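AHL synthase (Burkholderia glumae, PDB 3P2H) probably catalyses the synthesis of N-acyl-homoserine lactone quorum-sensing signals from S-adenosyl-L-methionine and acyl-[acyl carrier protein]. Local coordinates at residues W98-F103 with R137-V142. The protein carries 3 engineered substitutions. Numbering follows the deposited sequence.
Sequences WELSRF and RQLIGV. With NOO (N-(3-oxocyclohex-1-en-1-yl)octanamide), chain C; MTA (5'-deoxy-5'-methylthioadenosine), chain B.
Trp98 meets Leu139 through CB, 4.0 Å from Leu139 CD2, while its indole leads away from the neighbouring strand, with CG anti to the carbonyl carbon (chi1 -85°); the side chain packs on Pro72 of strand 64-72 and on Ala136. At the other end of 98-103, the guanidinium of Arg102 has MTA N7 at its edge, near its plane, both NH1 and NH2 reaching N7 in weak hydrogen bonds; Glu43 and Asp45 bind it by salt bridges. Strands 98-101 and 138-142 form the parallel pair that splays apart in the acetyltransferase-like fold of autoinducer synthases; the short strand axes cross at 42°. Three backbone bonds join the closed end, Trp98 N to Gln138 O (3.2 Å), Ile140 N to Trp98 O (3.0 Å) and Leu100 N to Ile140 O (2.9 Å), after which they stop. Glu99 and Ile140 share one face, where Glu99 CG lies against Ile140 O, ahead of the carbonyl; the Glu99 carboxylate is held by Leu79 N and by a water that also accepts from Val142 N. On the other face Leu100 and Leu139 approach through their methyls, and the octanoyl tail of the inhibitor NOO runs past Leu100, with its terminal C15 beside Ile140 and Gly141. The tail enters the opening beside a water that donates to Val142 O and weakly to Leu100 O: NOO C11 lies 3.3 Å from Leu100 O and 3.1 Å from Val142 O, and Phe103 N makes a weak 3.2 Å hydrogen bond to NOO O8.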
ATOM      1  N   TRP A  98       0.429   9.721  -4.821  1.00 15.20           N
ATOM      2  CA  TRP A  98      -0.577   8.677  -4.633  1.00 16.67           C
ATOM      3  C   TRP A  98      -0.339   8.064  -3.258  1.00 15.79           C
ATOM      4  O   TRP A  98       0.794   8.039  -2.783  1.00 14.41           O
ATOM      5  CB  TRP A  98      -0.444   7.584  -5.704  1.00 15.29           C
ATOM      6  CG  TRP A  98      -1.161   7.885  -6.990  1.00 17.05           C
ATOM      7  CD1 TRP A  98      -0.952   8.950  -7.818  1.00 17.04           C
ATOM      8  CD2 TRP A  98      -2.215   7.116  -7.585  1.00 17.39           C
ATOM      9  NE1 TRP A  98      -1.814   8.893  -8.891  1.00 17.52           N
ATOM     10  CE2 TRP A  98      -2.600   7.778  -8.770  1.00 17.80           C
ATOM     11  CE3 TRP A  98      -2.873   5.932  -7.228  1.00 18.64           C
ATOM     12  CZ2 TRP A  98      -3.615   7.299  -9.601  1.00 18.56           C
ATOM     13  CZ3 TRP A  98      -3.887   5.453  -8.056  1.00 19.43           C
ATOM     14  CH2 TRP A  98      -4.247   6.138  -9.227  1.00 19.83           C
ATOM     15  N   GLU A  99      -1.399   7.582  -2.620  1.00 14.00           N
ATOM     16  CA  GLU A  99      -1.266   6.970  -1.306  1.00 15.17           C
ATOM     17  C   GLU A  99      -1.232   5.453  -1.375  1.00 14.80           C
ATOM     18  O   GLU A  99      -2.074   4.827  -2.026  1.00 14.92           O
ATOM     19  CB  GLU A  99      -2.415   7.370  -0.376  1.00 14.68           C
ATOM     20  CG  GLU A  99      -2.310   6.673   0.979  1.00 14.14           C
ATOM     21  CD  GLU A  99      -3.588   6.726   1.787  1.00 13.94           C
ATOM     22  OE1 GLU A  99      -4.626   6.275   1.272  1.00 14.46           O
ATOM     23  OE2 GLU A  99      -3.551   7.207   2.937  1.00 16.05           O
ATOM     24  N   LEU A 100      -0.260   4.869  -0.685  1.00 14.88           N
ATOM     25  CA  LEU A 100      -0.119   3.422  -0.627  1.00 12.74           C
ATOM     26  C   LEU A 100      -0.643   2.986   0.736  1.00 13.54           C
ATOM     27  O   LEU A 100      -0.182   3.482   1.759  1.00 11.95           O
ATOM     28  CB  LEU A 100       1.355   3.027  -0.769  1.00 13.20           C
ATOM     29  CG  LEU A 100       1.675   1.531  -0.683  1.00 12.69           C
ATOM     30  CD1 LEU A 100       0.944   0.783  -1.787  1.00 12.03           C
ATOM     31  CD2 LEU A 100       3.182   1.317  -0.797  1.00 14.41           C
ATOM     32  N   SER A 101      -1.622   2.087   0.748  1.00 13.19           N
ATOM     33  CA  SER A 101      -2.184   1.593   2.004  1.00 12.93           C
ATOM     34  C   SER A 101      -2.456   0.091   1.924  1.00 12.88           C
ATOM     35  O   SER A 101      -2.248  -0.524   0.883  1.00 12.86           O
ATOM     36  CB  SER A 101      -3.479   2.337   2.348  1.00 12.23           C
ATOM     37  OG  SER A 101      -4.432   2.210   1.313  1.00 12.34           O
ATOM     38  N   ARG A 102      -2.926  -0.487   3.027  1.00 13.48           N
ATOM     39  CA  ARG A 102      -3.217  -1.914   3.093  1.00 13.61           C
ATOM     40  C   ARG A 102      -2.139  -2.695   2.346  1.00 14.32           C
ATOM     41  O   ARG A 102      -2.425  -3.471   1.433  1.00 14.79           O
ATOM     42  CB  ARG A 102      -4.600  -2.205   2.496  1.00 14.95           C
ATOM     43  CG  ARG A 102      -5.774  -1.639   3.300  1.00 16.48           C
ATOM     44  CD  ARG A 102      -5.832  -2.215   4.717  1.00 16.67           C
ATOM     45  NE  ARG A 102      -7.117  -1.966   5.371  1.00 17.47           N
ATOM     46  CZ  ARG A 102      -7.528  -0.782   5.823  1.00 19.19           C
ATOM     47  NH1 ARG A 102      -8.719  -0.670   6.397  1.00 18.38           N
ATOM     48  NH2 ARG A 102      -6.749   0.291   5.714  1.00 19.77           N
ATOM     49  N   PHE A 103      -0.894  -2.471   2.744  1.00 14.44           N
ATOM     50  CA  PHE A 103       0.249  -3.124   2.127  1.00 16.43           C
ATOM     51  C   PHE A 103       0.714  -4.276   3.009  1.00 15.80           C
ATOM     52  O   PHE A 103       1.028  -4.081   4.178  1.00 14.49           O
ATOM     53  CB  PHE A 103       1.391  -2.119   1.951  1.00 17.00           C
ATOM     54  CG  PHE A 103       2.581  -2.667   1.220  1.00 19.15           C
ATOM     55  CD1 PHE A 103       2.582  -2.759  -0.164  1.00 18.11           C
ATOM     56  CD2 PHE A 103       3.713  -3.084   1.921  1.00 22.47           C
ATOM     57  CE1 PHE A 103       3.690  -3.255  -0.843  1.00 20.44           C
ATOM     58  CE2 PHE A 103       4.829  -3.584   1.247  1.00 21.57           C
ATOM     59  CZ  PHE A 103       4.816  -3.667  -0.138  1.00 19.94           C
ATOM     60  N   ARG A 137       4.840  10.823  -8.806  1.00 18.74           N
ATOM     61  CA  ARG A 137       6.270  11.056  -8.635  1.00 19.17           C
ATOM     62  C   ARG A 137       6.669  10.685  -7.206  1.00 18.78           C
ATOM     63  O   ARG A 137       7.852  10.584  -6.883  1.00 17.28           O
ATOM     64  CB  ARG A 137       6.603  12.517  -8.935  1.00 21.03           C
ATOM     65  CG  ARG A 137       6.424  12.848 -10.410  1.00 25.52           C
ATOM     66  CD  ARG A 137       6.550  14.331 -10.712  1.00 29.08           C
ATOM     67  NE  ARG A 137       6.478  14.565 -12.157  1.00 31.68           N
ATOM     68  CZ  ARG A 137       6.624  15.754 -12.734  1.00 34.19           C
ATOM     69  NH1 ARG A 137       6.847  16.832 -11.995  1.00 33.85           N
ATOM     70  NH2 ARG A 137       6.574  15.860 -14.056  1.00 34.53           N
ATOM     71  N   GLN A 138       5.663  10.475  -6.363  1.00 16.99           N
ATOM     72  CA  GLN A 138       5.872  10.087  -4.971  1.00 15.15           C
ATOM     73  C   GLN A 138       4.696   9.283  -4.436  1.00 15.65           C
ATOM     74  O   GLN A 138       3.565   9.405  -4.917  1.00 13.70           O
ATOM     75  CB  GLN A 138       6.024  11.311  -4.070  1.00 16.71           C
ATOM     76  CG  GLN A 138       7.295  12.110  -4.220  1.00 15.77           C
ATOM     77  CD  GLN A 138       7.270  13.335  -3.330  1.00 17.13           C
ATOM     78  OE1 GLN A 138       6.423  14.207  -3.492  1.00 18.78           O
ATOM     79  NE2 GLN A 138       8.186  13.400  -2.379  1.00 17.25           N
ATOM     80  N   LEU A 139       4.986   8.454  -3.438  1.00 15.10           N
ATOM     81  CA  LEU A 139       3.969   7.675  -2.756  1.00 14.25           C
ATOM     82  C   LEU A 139       4.034   8.151  -1.309  1.00 14.16           C
ATOM     83  O   LEU A 139       5.101   8.538  -0.820  1.00 11.64           O
ATOM     84  CB  LEU A 139       4.276   6.178  -2.797  1.00 14.29           C
ATOM     85  CG  LEU A 139       4.238   5.454  -4.138  1.00 14.84           C
ATOM     86  CD1 LEU A 139       4.544   3.992  -3.899  1.00 17.33           C
ATOM     87  CD2 LEU A 139       2.879   5.616  -4.789  1.00 13.27           C
ATOM     88  N   ILE A 140       2.890   8.139  -0.635  1.00 14.93           N
ATOM     89  CA  ILE A 140       2.826   8.541   0.760  1.00 13.27           C
ATOM     90  C   ILE A 140       1.879   7.595   1.482  1.00 15.11           C
ATOM     91  O   ILE A 140       0.964   7.045   0.874  1.00 15.12           O
ATOM     92  CB  ILE A 140       2.340  10.005   0.904  1.00 15.11           C
ATOM     93  CG1 ILE A 140       2.540  10.474   2.350  1.00 14.17           C
ATOM     94  CG2 ILE A 140       0.880  10.124   0.490  1.00 13.73           C
ATOM     95  CD1 ILE A 140       2.307  11.951   2.556  1.00 13.28           C
ATOM     96  N   GLY A 141       2.108   7.382   2.772  1.00 15.72           N
ATOM     97  CA  GLY A 141       1.240   6.489   3.515  1.00 17.69           C
ATOM     98  C   GLY A 141       1.761   6.128   4.891  1.00 19.80           C
ATOM     99  O   GLY A 141       2.959   6.213   5.165  1.00 20.70           O
ATOM    100  N   VAL A 142       0.848   5.730   5.767  1.00 19.30           N
ATOM    101  CA  VAL A 142       1.225   5.346   7.114  1.00 20.15           C
ATOM    102  C   VAL A 142       1.808   3.950   7.026  1.00 20.38           C
ATOM    103  O   VAL A 142       1.168   3.028   6.508  1.00 21.18           O
ATOM    104  CB  VAL A 142       0.009   5.334   8.058  1.00 19.71           C
ATOM    105  CG1 VAL A 142       0.434   4.906   9.444  1.00 19.67           C
ATOM    106  CG2 VAL A 142      -0.626   6.703   8.090  1.00 17.06           C
TER
HETATM  107  C1  NOO C 300       2.893  -4.799   7.745  1.00 40.41           C
HETATM  108  O1  NOO C 300       3.953  -5.026   8.319  1.00 41.44           O
HETATM  109  C2  NOO C 300       2.612  -3.475   7.044  1.00 39.87           C
HETATM  110  C3  NOO C 300       1.318  -2.947   6.939  1.00 40.01           C
HETATM  111  C4  NOO C 300       0.145  -3.854   7.363  1.00 40.85           C
HETATM  112  C5  NOO C 300       0.402  -5.401   7.170  1.00 40.83           C
HETATM  113  C6  NOO C 300       1.768  -5.881   7.751  1.00 40.21           C
HETATM  114  N7  NOO C 300       0.988  -1.605   6.471  1.00 39.44           N
HETATM  115  C8  NOO C 300       0.017  -1.059   5.592  1.00 38.91           C
HETATM  116  O8  NOO C 300      -1.189  -1.274   5.665  1.00 39.35           O
HETATM  117  C9  NOO C 300       0.462  -0.118   4.451  1.00 37.38           C
HETATM  118  C10 NOO C 300       1.901   0.461   4.433  1.00 37.02           C
HETATM  119  C11 NOO C 300       1.901   1.834   3.707  1.00 34.23           C
HETATM  120  C12 NOO C 300       3.148   2.042   2.830  1.00 33.44           C
HETATM  121  C13 NOO C 300       3.172   3.464   2.228  1.00 31.80           C
HETATM  122  C14 NOO C 300       4.612   3.976   2.041  1.00 27.57           C
HETATM  123  C15 NOO C 300       4.648   5.278   1.234  1.00 25.11           C
HETATM  124  CS  MTA B 204      -2.737   2.170   9.206  1.00 37.89           C
HETATM  125  S5' MTA B 204      -2.257   2.299  10.955  1.00 38.86           S
HETATM  126  C5' MTA B 204      -3.297   1.004  11.696  1.00 34.43           C
HETATM  127  C4' MTA B 204      -4.578   1.571  12.311  1.00 32.50           C
HETATM  128  O4' MTA B 204      -5.347   2.187  11.240  1.00 31.04           O
HETATM  129  C2' MTA B 204      -6.682   0.424  12.002  1.00 30.42           C
HETATM  130  O2' MTA B 204      -7.869  -0.060  12.639  1.00 33.33           O
HETATM  131  C3' MTA B 204      -5.398   0.416  12.904  1.00 30.96           C
HETATM  132  O3' MTA B 204      -5.760   0.741  14.251  1.00 32.15           O
HETATM  133  C1' MTA B 204      -6.739   1.888  11.529  1.00 27.90           C
HETATM  134  N9  MTA B 204      -7.520   2.050  10.285  1.00 25.22           N
HETATM  135  C8  MTA B 204      -7.276   1.467   9.064  1.00 23.93           C
HETATM  136  N7  MTA B 204      -8.161   1.830   8.186  1.00 24.17           N
HETATM  137  C5  MTA B 204      -9.041   2.678   8.780  1.00 24.19           C
HETATM  138  C6  MTA B 204     -10.205   3.398   8.350  1.00 23.24           C
HETATM  139  N6  MTA B 204     -10.644   3.290   7.042  1.00 23.54           N
HETATM  140  N1  MTA B 204     -10.869   4.191   9.254  1.00 22.51           N
HETATM  141  C2  MTA B 204     -10.455   4.314  10.549  1.00 23.30           C
HETATM  142  N3  MTA B 204      -9.348   3.632  10.969  1.00 22.98           N
HETATM  143  C4  MTA B 204      -8.631   2.828  10.149  1.00 23.94           C
HETATM  144  O   HOH W   1      -1.911   5.826   4.579  1.00 22.02           O
HETATM  145  O   HOH W   2      -1.413   3.174   5.011  1.00 32.44           O